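Local coordinates for protein Dye type peroxidase A (Streptomyces lividans 1326, PDB 6GZW) that binds haem b and probably uses hydrogen peroxide to oxidise dyes and other substrates, as dye-decolourising peroxidases do, at residues Asp231-Leu236 with Ser347-His352; Ser305-Phe310 with Pro316-Leu321; Asp196-Val201 with Gly296-Arg301. One frame throughout, in Å; residues are numbered along the deposited sequence.

In the fold
All three contacts lie in the C-terminal half of this Dyp-type peroxidase and reach the same antiparallel sheet. Contact 2 is a buried hairpin within that sheet, held mainly by backbone hydrogen bonds. Contact 1 is only partly buried. It packs an aromatic pair and a leucine between a helix end and the start of strand 350-360. Contacts 1 and 2 touch through Asp231 and Pro316, and both meet the second subunit. Contact 3 is also buried, on the opposite side of the chain's centre from contact 2. It joins a helix end to the start of strand 300-310 by apolar packing and water bridges, and its Arg301 reaches the haem. Contact 2 uses the far end of that strand.

Contact 1 (Asp231-Leu236 with Ser347-His352); sequences DDWEEL and SQFIRH
Trp233 points an edge of its indole at one face of the Phe349 ring. The planes stand 70° apart in a T-shaped stack, and the six-membered ring and the phenyl ring have centroids 5.6 Å apart. CE3 of Trp233 does the touching, 3.9 Å from Phe349 CG. The indole swings there because its CG is anti to the backbone N (chi1 174°). On the buried side Trp233 NE1 bonds to Met179 O. Leu236 adds a methyl on the same side of the phenyl ring. Leu236 CD1 sits 4.1 Å from the Phe349 ring centroid, an off-centre CH-pi contact. On the opposite face lies CG of Gln348. Phe349 is therefore packed from both faces, just before strand 350-360, a central strand of the antiparallel sheet of the Dyp-type fold. Ile350 and His352 of this strand line the haem pocket. An alanine in place of Phe349 would probably leave the Trp233 edge and the Leu236 methyl without the ring they rest on, and open a gap beside the helix end. The Asp232 side is looser and faces solvent. Asp232 CB approaches the edge of the phenyl ring, 4.2 Å from Phe349 CD1. A water joins the segments here, donating to Asp232 OD2 at 2.7 Å and to Gln348 O at 2.8 Å. Asp231 and Glu234 form salt bridges to Arg143 of the second subunit.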
# COMPACT_ATOMS: atom_id res chain seq x y z
N ASP A 231 -4.51 8.39 -18.00
CA ASP A 231 -3.86 8.64 -19.30
C ASP A 231 -4.59 9.78 -20.03
O ASP A 231 -3.94 10.62 -20.64
CB ASP A 231 -3.82 7.38 -20.19
CG ASP A 231 -2.81 6.35 -19.72
OD1 ASP A 231 -1.94 6.67 -18.89
OD2 ASP A 231 -2.89 5.18 -20.18
N ASP A 232 -5.92 9.83 -19.94
CA ASP A 232 -6.66 10.93 -20.57
C ASP A 232 -6.68 12.15 -19.68
O ASP A 232 -6.54 13.27 -20.15
CB ASP A 232 -8.10 10.51 -20.86
CG ASP A 232 -8.20 9.32 -21.80
OD1 ASP A 232 -7.41 9.19 -22.74
OD2 ASP A 232 -9.07 8.49 -21.54
N TRP A 233 -6.89 11.94 -18.38
CA TRP A 233 -6.98 13.07 -17.42
C TRP A 233 -5.73 13.96 -17.44
O TRP A 233 -5.81 15.19 -17.41
CB TRP A 233 -7.21 12.53 -16.01
CG TRP A 233 -7.19 13.55 -14.93
CD1 TRP A 233 -6.21 13.75 -14.00
CD2 TRP A 233 -8.22 14.51 -14.66
NE1 TRP A 233 -6.56 14.78 -13.16
CE2 TRP A 233 -7.78 15.27 -13.53
CE3 TRP A 233 -9.46 14.79 -15.23
CZ2 TRP A 233 -8.53 16.32 -13.00
CZ3 TRP A 233 -10.22 15.88 -14.67
CH2 TRP A 233 -9.75 16.60 -13.57
N GLU A 234 -4.58 13.32 -17.48
CA GLU A 234 -3.29 14.04 -17.38
C GLU A 234 -2.86 14.66 -18.68
O GLU A 234 -1.83 15.31 -18.73
CB GLU A 234 -2.23 13.10 -16.77
CG GLU A 234 -2.63 12.76 -15.34
CD GLU A 234 -1.85 11.64 -14.69
OE1 GLU A 234 -0.95 11.06 -15.32
OE2 GLU A 234 -2.16 11.33 -13.51
N GLU A 235 -3.68 14.52 -19.72
CA GLU A 235 -3.45 15.29 -20.95
C GLU A 235 -4.29 16.58 -21.00
O GLU A 235 -4.24 17.30 -21.98
CB GLU A 235 -3.74 14.40 -22.17
CG GLU A 235 -2.72 13.27 -22.32
CD GLU A 235 -1.34 13.73 -22.75
OE1 GLU A 235 -1.21 14.54 -23.69
OE2 GLU A 235 -0.34 13.27 -22.17
N LEU A 236 -5.04 16.86 -19.94
CA LEU A 236 -5.84 18.08 -19.91
C LEU A 236 -5.03 19.25 -19.36
O LEU A 236 -4.15 19.09 -18.52
CB LEU A 236 -7.09 17.91 -19.05
CG LEU A 236 -8.07 16.82 -19.44
CD1 LEU A 236 -9.22 16.85 -18.43
CD2 LEU A 236 -8.59 16.95 -20.86
N SER A 347 -17.46 12.24 -15.46
CA SER A 347 -17.78 10.86 -15.87
C SER A 347 -16.91 10.34 -17.01
O SER A 347 -16.61 9.18 -17.06
CB SER A 347 -19.29 10.74 -16.20
OG SER A 347 -20.03 10.83 -14.99
N GLN A 348 -16.51 11.24 -17.90
CA GLN A 348 -15.67 10.92 -19.03
C GLN A 348 -14.30 10.35 -18.61
O GLN A 348 -13.64 9.66 -19.38
CB GLN A 348 -15.50 12.21 -19.86
CG GLN A 348 -14.40 12.21 -20.88
CD GLN A 348 -14.50 13.35 -21.86
OE1 GLN A 348 -15.30 14.26 -21.70
NE2 GLN A 348 -13.69 13.29 -22.88
N PHE A 349 -13.88 10.71 -17.40
CA PHE A 349 -12.49 10.44 -16.93
C PHE A 349 -12.41 9.40 -15.85
O PHE A 349 -11.33 9.20 -15.27
CB PHE A 349 -11.88 11.74 -16.45
CG PHE A 349 -11.83 12.77 -17.53
CD1 PHE A 349 -10.91 12.65 -18.56
CD2 PHE A 349 -12.74 13.81 -17.54
CE1 PHE A 349 -10.92 13.56 -19.61
CE2 PHE A 349 -12.75 14.72 -18.57
CZ PHE A 349 -11.85 14.59 -19.61
N ILE A 350 -13.53 8.73 -15.59
CA ILE A 350 -13.59 7.67 -14.61
C ILE A 350 -14.37 6.44 -15.13
O ILE A 350 -15.14 6.52 -16.10
CB ILE A 350 -14.18 8.16 -13.28
CG1 ILE A 350 -15.65 8.62 -13.46
CG2 ILE A 350 -13.31 9.24 -12.64
CD1 ILE A 350 -16.36 8.90 -12.17
N ARG A 351 -14.16 5.29 -14.50
CA ARG A 351 -14.93 4.10 -14.86
C ARG A 351 -15.26 3.29 -13.62
O ARG A 351 -14.34 2.84 -12.91
CB ARG A 351 -14.18 3.26 -15.90
CG ARG A 351 -15.12 2.58 -16.87
CD ARG A 351 -14.40 2.06 -18.12
NE ARG A 351 -13.91 0.73 -17.84
CZ ARG A 351 -14.12 -0.36 -18.55
NH1 ARG A 351 -14.80 -0.36 -19.71
NH2 ARG A 351 -13.55 -1.48 -18.12
N HIS A 352 -16.55 3.16 -13.32
CA HIS A 352 -16.97 2.38 -12.17
C HIS A 352 -16.85 0.89 -12.51
O HIS A 352 -17.53 0.36 -13.42
CB HIS A 352 -18.41 2.69 -11.80
CG HIS A 352 -18.64 4.05 -11.21
ND1 HIS A 352 -19.13 4.24 -9.94
CD2 HIS A 352 -18.50 5.28 -11.75
CE1 HIS A 352 -19.26 5.54 -9.71
NE2 HIS A 352 -18.90 6.19 -10.80
O HOH W 1 -11.30 9.82 -20.86

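Contact 2 (Ser305-Phe310 with Pro316-Leu321)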
# COMPACT_ATOMS: atom_id res chain seq x y z
N SER A 305 -7.49 5.66 -1.82
CA SER A 305 -7.01 5.60 -3.20
C SER A 305 -6.42 4.18 -3.44
O SER A 305 -6.15 3.45 -2.49
CB SER A 305 -5.97 6.70 -3.47
OG SER A 305 -6.59 7.98 -3.40
N TYR A 306 -6.35 3.76 -4.71
CA TYR A 306 -5.75 2.47 -5.06
C TYR A 306 -4.88 2.56 -6.28
O TYR A 306 -5.05 3.44 -7.16
CB TYR A 306 -6.80 1.36 -5.21
CG TYR A 306 -7.66 1.39 -6.48
CD1 TYR A 306 -7.28 0.72 -7.64
CD2 TYR A 306 -8.86 2.08 -6.52
CE1 TYR A 306 -8.06 0.74 -8.80
CE2 TYR A 306 -9.66 2.10 -7.68
CZ TYR A 306 -9.27 1.41 -8.79
OH TYR A 306 -10.07 1.42 -9.93
N HIS A 307 -3.92 1.67 -6.30
CA HIS A 307 -3.08 1.41 -7.45
C HIS A 307 -2.60 -0.03 -7.39
O HIS A 307 -1.88 -0.39 -6.47
CB HIS A 307 -1.89 2.31 -7.47
CG HIS A 307 -0.91 1.92 -8.53
ND1 HIS A 307 -1.20 2.03 -9.87
CD2 HIS A 307 0.31 1.35 -8.44
CE1 HIS A 307 -0.18 1.56 -10.56
NE2 HIS A 307 0.75 1.14 -9.72
N ASP A 308 -3.04 -0.85 -8.35
CA ASP A 308 -2.72 -2.27 -8.35
C ASP A 308 -1.75 -2.69 -9.44
O ASP A 308 -1.45 -3.88 -9.60
CB ASP A 308 -4.01 -3.07 -8.37
CG ASP A 308 -4.69 -3.04 -7.02
OD1 ASP A 308 -4.10 -3.48 -6.01
OD2 ASP A 308 -5.84 -2.63 -6.94
N GLY A 309 -1.18 -1.72 -10.13
CA GLY A 309 -0.16 -2.03 -11.14
C GLY A 309 -0.66 -1.58 -12.48
O GLY A 309 -1.62 -0.76 -12.59
N PHE A 310 -0.01 -2.09 -13.52
CA PHE A 310 -0.25 -1.71 -14.89
C PHE A 310 -0.65 -2.94 -15.70
O PHE A 310 -0.08 -4.02 -15.48
CB PHE A 310 1.02 -1.12 -15.47
CG PHE A 310 1.36 0.25 -14.92
CD1 PHE A 310 2.10 0.38 -13.72
CD2 PHE A 310 0.93 1.41 -15.57
CE1 PHE A 310 2.43 1.64 -13.23
CE2 PHE A 310 1.25 2.67 -15.05
CZ PHE A 310 1.99 2.77 -13.88
N PRO A 316 -2.67 2.24 -16.10
CA PRO A 316 -2.63 1.96 -14.65
C PRO A 316 -3.97 1.53 -14.10
O PRO A 316 -5.01 2.16 -14.37
CB PRO A 316 -2.21 3.31 -14.05
CG PRO A 316 -2.68 4.33 -15.03
CD PRO A 316 -2.56 3.68 -16.38
N ASP A 317 -3.96 0.46 -13.32
CA ASP A 317 -5.16 0.05 -12.58
C ASP A 317 -5.19 0.81 -11.27
O ASP A 317 -4.87 0.28 -10.20
CB ASP A 317 -5.18 -1.47 -12.36
CG ASP A 317 -6.50 -1.94 -11.79
OD1 ASP A 317 -7.48 -1.17 -11.85
OD2 ASP A 317 -6.57 -3.04 -11.28
N ALA A 318 -5.60 2.08 -11.37
CA ALA A 318 -5.47 3.04 -10.27
C ALA A 318 -6.70 3.89 -10.21
O ALA A 318 -7.33 4.16 -11.23
CB ALA A 318 -4.25 3.90 -10.45
N GLY A 319 -7.03 4.36 -9.02
CA GLY A 319 -8.24 5.14 -8.88
C GLY A 319 -8.62 5.39 -7.44
O GLY A 319 -7.78 5.62 -6.57
N LEU A 320 -9.93 5.34 -7.19
CA LEU A 320 -10.49 5.61 -5.86
C LEU A 320 -11.40 4.50 -5.44
O LEU A 320 -12.28 4.08 -6.22
CB LEU A 320 -11.32 6.90 -5.95
CG LEU A 320 -11.74 7.54 -4.61
CD1 LEU A 320 -10.58 8.15 -3.89
CD2 LEU A 320 -12.82 8.59 -4.89
N LEU A 321 -11.17 3.96 -4.23
CA LEU A 321 -12.16 3.11 -3.57
C LEU A 321 -13.09 4.07 -2.88
O LEU A 321 -12.81 4.58 -1.78
CB LEU A 321 -11.55 2.12 -2.59
CG LEU A 321 -10.42 1.24 -3.13
CD1 LEU A 321 -9.86 0.36 -2.03
CD2 LEU A 321 -10.89 0.39 -4.30
O HOH W 2 -7.65 8.53 -5.89
O HOH W 3 -9.88 -0.80 -11.52
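Gly319 O accepts two hydrogen bonds. Tyr306 N reaches Gly319 O at 3.0 Å from above the carbonyl plane, and a water that also bonds to Ser305 OG donates to it. Gly319 N returns the bond to Tyr306 O at 2.9 Å, closing the hydrogen-bonded pair of this antiparallel hairpin. The Tyr306 ring folds back over the partner strand, because its CG lies between the backbone N and the carbonyl carbon (chi1 75°). One ring face covers Gly319, with CA of Gly319 3.9 Å from the Tyr306 ring centroid. A CB on Gly319 would lie only 3.0 Å from Tyr306 CE2, so the position suits glycine. Leu321 packs its CD2 methyl against Tyr306 CD2 at 3.5 Å. Further along, a beta bulge at Asp308 and Gly309 shifts the register by one. Asp308 N bonds to Asp317 O at 2.8 Å, nearly straight at 169°. Asp317 N then bonds to Gly309 O at 2.7 Å. The two aspartates lie close, but Arg225 of strand 219-228 bridges both carboxylates. Strand 316-326 runs between strands 219-228 and 300-310. Ser305 bonds through its backbone to Phe162 of strand 153-162, and His307 NE2 bonds to Gln158 of the second subunit.

Contact 3 (Asp196-Val201 with Gly296-Arg301). With HEM (protoporphyrin IX containing Fe), chain C.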
# COMPACT_ATOMS: atom_id res chain seq x y z
N ASP A 196 -26.80 13.50 11.89
CA ASP A 196 -27.38 12.21 12.29
C ASP A 196 -28.50 11.75 11.37
O ASP A 196 -28.54 10.59 10.95
CB ASP A 196 -27.93 12.28 13.72
CG ASP A 196 -26.85 12.21 14.79
OD1 ASP A 196 -25.68 12.60 14.55
OD2 ASP A 196 -27.19 11.76 15.90
N ARG A 197 -29.42 12.66 11.04
CA ARG A 197 -30.47 12.32 10.11
C ARG A 197 -29.92 11.84 8.75
O ARG A 197 -30.47 10.90 8.15
CB ARG A 197 -31.48 13.48 9.88
CG ARG A 197 -32.59 13.10 8.91
CD ARG A 197 -33.76 14.08 8.82
NE ARG A 197 -33.37 15.41 8.37
CZ ARG A 197 -33.08 16.46 9.15
NH1 ARG A 197 -33.08 16.37 10.48
NH2 ARG A 197 -32.76 17.61 8.59
N ARG A 198 -28.86 12.49 8.27
CA ARG A 198 -28.34 12.17 6.92
C ARG A 198 -27.65 10.80 6.86
O ARG A 198 -27.77 10.10 5.86
CB ARG A 198 -27.37 13.24 6.46
CG ARG A 198 -28.02 14.52 5.99
CD ARG A 198 -27.01 15.64 5.93
NE ARG A 198 -27.44 16.67 4.97
CZ ARG A 198 -26.66 17.64 4.51
NH1 ARG A 198 -25.42 17.79 4.92
NH2 ARG A 198 -27.14 18.47 3.60
N ILE A 199 -26.98 10.45 7.95
CA ILE A 199 -25.98 9.39 7.93
C ILE A 199 -26.42 8.12 8.68
O ILE A 199 -26.04 7.04 8.26
CB ILE A 199 -24.66 9.95 8.48
CG1 ILE A 199 -24.21 11.21 7.70
CG2 ILE A 199 -23.54 8.89 8.46
CD1 ILE A 199 -24.25 11.06 6.20
N PHE A 200 -27.21 8.23 9.75
CA PHE A 200 -27.52 7.06 10.59
C PHE A 200 -29.01 6.74 10.67
O PHE A 200 -29.87 7.64 10.71
CB PHE A 200 -27.00 7.26 12.00
CG PHE A 200 -25.49 7.31 12.09
CD1 PHE A 200 -24.73 6.18 11.83
CD2 PHE A 200 -24.84 8.47 12.51
CE1 PHE A 200 -23.33 6.22 11.92
CE2 PHE A 200 -23.46 8.52 12.60
CZ PHE A 200 -22.70 7.39 12.32
N VAL A 201 -29.29 5.44 10.70
CA VAL A 201 -30.63 4.93 10.95
C VAL A 201 -30.94 5.33 12.40
O VAL A 201 -30.07 5.21 13.26
CB VAL A 201 -30.70 3.39 10.77
CG1 VAL A 201 -32.07 2.82 11.16
CG2 VAL A 201 -30.42 2.99 9.33
N GLY A 296 -31.73 17.53 -1.18
CA GLY A 296 -31.27 17.20 0.15
C GLY A 296 -30.48 15.88 0.25
O GLY A 296 -30.00 15.56 1.32
N ALA A 297 -30.35 15.14 -0.86
CA ALA A 297 -29.54 13.91 -0.86
C ALA A 297 -28.09 14.18 -0.43
O ALA A 297 -27.48 15.17 -0.87
CB ALA A 297 -29.59 13.26 -2.21
N ALA A 298 -27.57 13.35 0.46
CA ALA A 298 -26.29 13.62 1.10
C ALA A 298 -25.67 12.33 1.56
O ALA A 298 -26.36 11.31 1.70
CB ALA A 298 -26.47 14.55 2.30
N MET A 299 -24.36 12.37 1.74
CA MET A 299 -23.62 11.19 2.18
C MET A 299 -22.31 11.64 2.81
O MET A 299 -21.79 12.69 2.47
CB MET A 299 -23.35 10.27 0.98
CG MET A 299 -22.35 10.84 -0.04
SD MET A 299 -22.58 10.22 -1.71
CE MET A 299 -24.03 11.19 -2.09
N VAL A 300 -21.77 10.82 3.71
CA VAL A 300 -20.38 10.94 4.15
C VAL A 300 -19.53 10.15 3.17
O VAL A 300 -19.92 9.08 2.72
CB VAL A 300 -20.19 10.48 5.61
CG1 VAL A 300 -18.75 10.09 5.92
CG2 VAL A 300 -20.65 11.59 6.56
N ARG A 301 -18.43 10.76 2.76
CA ARG A 301 -17.44 10.13 1.87
C ARG A 301 -16.17 9.88 2.68
O ARG A 301 -15.69 10.76 3.36
CB ARG A 301 -17.16 11.05 0.68
CG ARG A 301 -18.35 11.16 -0.26
CD ARG A 301 -18.14 12.20 -1.34
NE ARG A 301 -18.03 13.52 -0.72
CZ ARG A 301 -17.03 14.39 -0.86
NH1 ARG A 301 -15.96 14.15 -1.62
NH2 ARG A 301 -17.13 15.55 -0.22
CHA HEM C . -17.14 16.41 -4.02
CHB HEM C . -13.84 14.11 -6.72
CHC HEM C . -16.95 10.43 -7.27
CHD HEM C . -20.22 12.72 -4.58
C1A HEM C . -15.98 16.12 -4.70
C2A HEM C . -14.87 17.00 -4.82
C3A HEM C . -13.95 16.34 -5.58
C4A HEM C . -14.50 15.06 -5.94
CMA HEM C . -12.58 16.81 -5.99
CAA HEM C . -14.73 18.40 -4.24
CBA HEM C . -14.12 18.51 -2.85
CGA HEM C . -15.03 17.95 -1.81
O1A HEM C . -15.98 18.62 -1.31
O2A HEM C . -14.87 16.76 -1.41
C1B HEM C . -14.40 12.88 -7.08
C2B HEM C . -13.72 11.87 -7.83
C3B HEM C . -14.56 10.83 -8.01
C4B HEM C . -15.83 11.22 -7.31
CMB HEM C . -12.32 11.99 -8.36
CAB HEM C . -14.32 9.51 -8.63
CBB HEM C . -13.13 8.93 -8.72
C1C HEM C . -18.13 10.74 -6.63
C2C HEM C . -19.27 9.90 -6.60
C3C HEM C . -20.22 10.56 -5.84
C4C HEM C . -19.62 11.79 -5.39
CMC HEM C . -19.46 8.57 -7.27
CAC HEM C . -21.62 10.20 -5.52
CBC HEM C . -22.42 9.37 -6.21
C1D HEM C . -19.56 13.89 -4.18
C2D HEM C . -20.23 14.83 -3.25
C3D HEM C . -19.38 15.86 -3.09
C4D HEM C . -18.19 15.53 -3.94
CMD HEM C . -21.58 14.64 -2.58
CAD HEM C . -19.63 17.08 -2.23
CBD HEM C . -20.45 18.15 -2.95
CGD HEM C . -20.73 19.31 -2.04
O1D HEM C . -19.99 20.32 -2.05
O2D HEM C . -21.70 19.23 -1.26
NA HEM C . -15.79 14.98 -5.47
NB HEM C . -15.65 12.45 -6.83
NC HEM C . -18.37 11.89 -5.96
ND HEM C . -18.39 14.39 -4.64
FE HEM C . -17.08 13.47 -5.72
O HOH W 4 -28.39 11.28 3.43
O HOH W 5 -29.94 16.95 3.43
O HOH W 6 -16.36 12.53 -4.13
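Arg198 lays its side chain along the methyl of Ala298. From CB the chain runs extended through CG and CD to NE (chi2 164°, chi3 156°). This holds its length beside the alanine. Arg198 CG lies 4.0 Å from Ala298 CB. The next atom, CD, comes slightly closer. Arg198 NE is nearest, at 3.5 Å from Ala298 CB, and CZ follows. At the tip, Arg198 NH2 is still 4.2 Å from Ala298 CB. The methyl thus sits over one face of the guanidinium, toward its rim. At the edge, in the guanidinium plane, Arg198 NE donates to a water at 2.9 Å, and this water also donates to Gly296 O. A second water lies between Arg198 O and Ala298 O and links the two carbonyls.

The contact fastens the end of helix 195-199 to the entry of strand 300-310 of the antiparallel Dyp-type sheet, beside strand 316-326. Ile199 adds apolar packing. Ile199 CD1 lies 3.7 Å from Val300 CG2 and also rests on the Val300 backbone. The two side chains cross at about a right angle. Just before the strand, Met299 turns away from the helix, and its SD packs on a haem vinyl carbon, CAC. Just after Val300, Arg301 lies flat over the porphyrin, the centre of its guanidinium over C4D. At the guanidinium edge, Arg301 NH1 and Arg301 NH2 both donate to haem propionate O2A, each at 2.8 Å. Arg301 NH1 also donates to the water on the iron, 3.0 Å away, and that water stands 2.0 Å from FE. A salt bridge from Asp183 to NH1 further fixes this guanidinium.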